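Side-chain contact in papain inhibitor (Streptomyces mobaraensis, PDB 5NTB), which inhibits the cysteine proteases papain and bromelain and the serine protease trypsin, and serves as a glutamine and lysine donor substrate for transglutaminase: residues 57-62 / 66-71. Numbering follows the deposited sequence.
Sequences SVEVSY and TIRVPV
Val58 faces Val69, and Val60 faces Ile67, as the two hydrogen-bonded pairs of an antiparallel beta hairpin in the double-psi beta-barrel domain of this inhibitor. Val58 N donates to Val69 O at 2.8 Å and Val60 N to Ile67 O at 2.9 Å, each answered by a return bond. On the face of these four residues, CG2 of Val58 meets CG2 of Val69 at 3.6 Å; both methyls sit between their own backbone N and carbonyl carbon, which brings them together across the strands. Val60 also touches Ile83 and Leu93, Ile67 touches Leu93, and Val69 touches Leu85. The other face is polar. Glu59 and Arg68 form a non-hydrogen-bonded pair, their CG atoms 3.9 Å apart. Arg68 runs out nearly straight as far as NE, its CG turned away from the backbone N (chi1 -177°), and Glu59 OE1 lies at the edge of the guanidinium, near its plane. The salt bridge from Arg68 NH2 to Glu59 OE1 spans 3.1 Å but is weak as a hydrogen bond, bent to 133° at the hydrogen, with the two planes 59° apart. Val58, Arg68 and Thr66 are modelled in two conformations; their side-chain contacts here belong to one. Near the turn, the hydroxyls of Ser61 and Thr66 share a hydrogen bond, OG to OG1 at 2.6 Å, in which either could be the donor.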
loop_
_atom_site.group_PDB
_atom_site.type_symbol
_atom_site.label_atom_id
_atom_site.label_comp_id
_atom_site.label_asym_id
_atom_site.label_seq_id
_atom_site.Cartn_x
_atom_site.Cartn_y
_atom_site.Cartn_z
ATOM N N SER A 57 0.165 -5.146 -7.385
ATOM C CA SER A 57 -0.485 -5.256 -6.090
ATOM C C SER A 57 0.579 -5.505 -5.035
ATOM O O SER A 57 1.766 -5.645 -5.333
ATOM C CB SER A 57 -1.516 -6.387 -6.074
ATOM O OG SER A 57 -2.584 -6.122 -6.961
ATOM N N VAL A 58 0.148 -5.525 -3.788
ATOM C CA VAL A 58 0.999 -6.039 -2.733
ATOM C C VAL A 58 0.275 -7.181 -2.051
ATOM O O VAL A 58 -0.956 -7.245 -2.008
ATOM C CB VAL A 58 1.400 -4.971 -1.700
ATOM C CG1 VAL A 58 2.289 -3.920 -2.354
ATOM C CG2 VAL A 58 0.171 -4.355 -1.080
ATOM N N GLU A 59 1.066 -8.092 -1.521
ATOM C CA GLU A 59 0.595 -9.102 -0.587
ATOM C C GLU A 59 1.165 -8.725 0.767
ATOM O O GLU A 59 2.384 -8.543 0.898
ATOM C CB GLU A 59 1.034 -10.505 -1.011
ATOM C CG GLU A 59 0.165 -11.045 -2.130
ATOM C CD GLU A 59 0.503 -12.470 -2.524
ATOM O OE1 GLU A 59 0.020 -12.921 -3.586
ATOM O OE2 GLU A 59 1.242 -13.136 -1.771
ATOM N N VAL A 60 0.283 -8.544 1.744
ATOM C CA VAL A 60 0.638 -8.070 3.077
ATOM C C VAL A 60 0.288 -9.158 4.071
ATOM O O VAL A 60 -0.848 -9.647 4.087
ATOM C CB VAL A 60 -0.101 -6.774 3.450
ATOM C CG1 VAL A 60 0.428 -6.249 4.791
ATOM C CG2 VAL A 60 0.053 -5.737 2.352
ATOM N N SER A 61 1.250 -9.517 4.911
ATOM C CA SER A 61 1.073 -10.578 5.889
ATOM C C SER A 61 1.284 -10.019 7.282
ATOM O O SER A 61 2.263 -9.305 7.535
ATOM C CB SER A 61 2.043 -11.729 5.635
ATOM O OG SER A 61 1.899 -12.216 4.316
ATOM N N TYR A 62 0.362 -10.338 8.174
ATOM C CA TYR A 62 0.526 -10.006 9.576
ATOM C C TYR A 62 -0.215 -11.051 10.384
ATOM O O TYR A 62 -1.351 -11.396 10.051
ATOM C CB TYR A 62 -0.016 -8.607 9.880
ATOM C CG TYR A 62 -0.002 -8.267 11.345
ATOM C CD1 TYR A 62 1.194 -8.213 12.038
ATOM C CD2 TYR A 62 -1.177 -8.012 12.035
ATOM C CE1 TYR A 62 1.219 -7.923 13.384
ATOM C CE2 TYR A 62 -1.161 -7.710 13.363
ATOM C CZ TYR A 62 0.034 -7.669 14.036
ATOM O OH TYR A 62 0.039 -7.363 15.377
ATOM N N THR A 66 -2.786 -13.216 5.283
ATOM C CA THR A 66 -2.268 -12.495 4.132
ATOM C C THR A 66 -3.425 -12.001 3.280
ATOM O O THR A 66 -4.370 -12.752 3.013
ATOM C CB THR A 66 -1.334 -13.377 3.303
ATOM O OG1 THR A 66 -0.213 -13.771 4.112
ATOM C CG2 THR A 66 -0.831 -12.610 2.092
ATOM N N ILE A 67 -3.355 -10.733 2.877
ATOM C CA ILE A 67 -4.302 -10.144 1.935
ATOM C C ILE A 67 -3.524 -9.616 0.736
ATOM O O ILE A 67 -2.316 -9.392 0.797
ATOM C CB ILE A 67 -5.145 -9.014 2.554
ATOM C CG1 ILE A 67 -4.258 -7.869 3.029
ATOM C CG2 ILE A 67 -6.025 -9.533 3.698
ATOM C CD1 ILE A 67 -5.054 -6.669 3.518
ATOM N N ARG A 68 -4.246 -9.384 -0.357
ATOM C CA ARG A 68 -3.662 -8.901 -1.603
ATOM C C ARG A 68 -4.464 -7.697 -2.064
ATOM O O ARG A 68 -5.674 -7.807 -2.280
ATOM C CB ARG A 68 -3.666 -10.005 -2.665
ATOM C CG ARG A 68 -3.008 -9.638 -3.978
ATOM C CD ARG A 68 -3.255 -10.747 -4.995
ATOM N NE ARG A 68 -2.811 -10.388 -6.338
ATOM C CZ ARG A 68 -1.762 -10.924 -6.951
ATOM N NH1 ARG A 68 -1.440 -10.529 -8.176
ATOM N NH2 ARG A 68 -1.034 -11.856 -6.345
ATOM N N VAL A 69 -3.800 -6.547 -2.195
ATOM C CA VAL A 69 -4.517 -5.316 -2.535
ATOM C C VAL A 69 -3.764 -4.566 -3.627
ATOM O O VAL A 69 -2.532 -4.624 -3.712
ATOM C CB VAL A 69 -4.716 -4.393 -1.297
ATOM C CG1 VAL A 69 -5.392 -5.150 -0.136
ATOM C CG2 VAL A 69 -3.397 -3.788 -0.830
ATOM N N PRO A 70 -4.487 -3.835 -4.470
ATOM C CA PRO A 70 -3.835 -3.091 -5.550
ATOM C C PRO A 70 -3.115 -1.841 -5.066
ATOM O O PRO A 70 -3.568 -1.139 -4.163
ATOM C CB PRO A 70 -5.007 -2.714 -6.465
ATOM C CG PRO A 70 -6.177 -2.645 -5.532
ATOM C CD PRO A 70 -5.952 -3.760 -4.547
ATOM N N VAL A 71 -1.998 -1.543 -5.728
ATOM C CA VAL A 71 -1.341 -0.248 -5.568
ATOM C C VAL A 71 -2.171 0.803 -6.288
ATOM O O VAL A 71 -2.380 0.720 -7.503
ATOM C CB VAL A 71 0.087 -0.276 -6.127
ATOM C CG1 VAL A 71 0.700 1.116 -6.063
ATOM C CG2 VAL A 71 0.939 -1.316 -5.396
#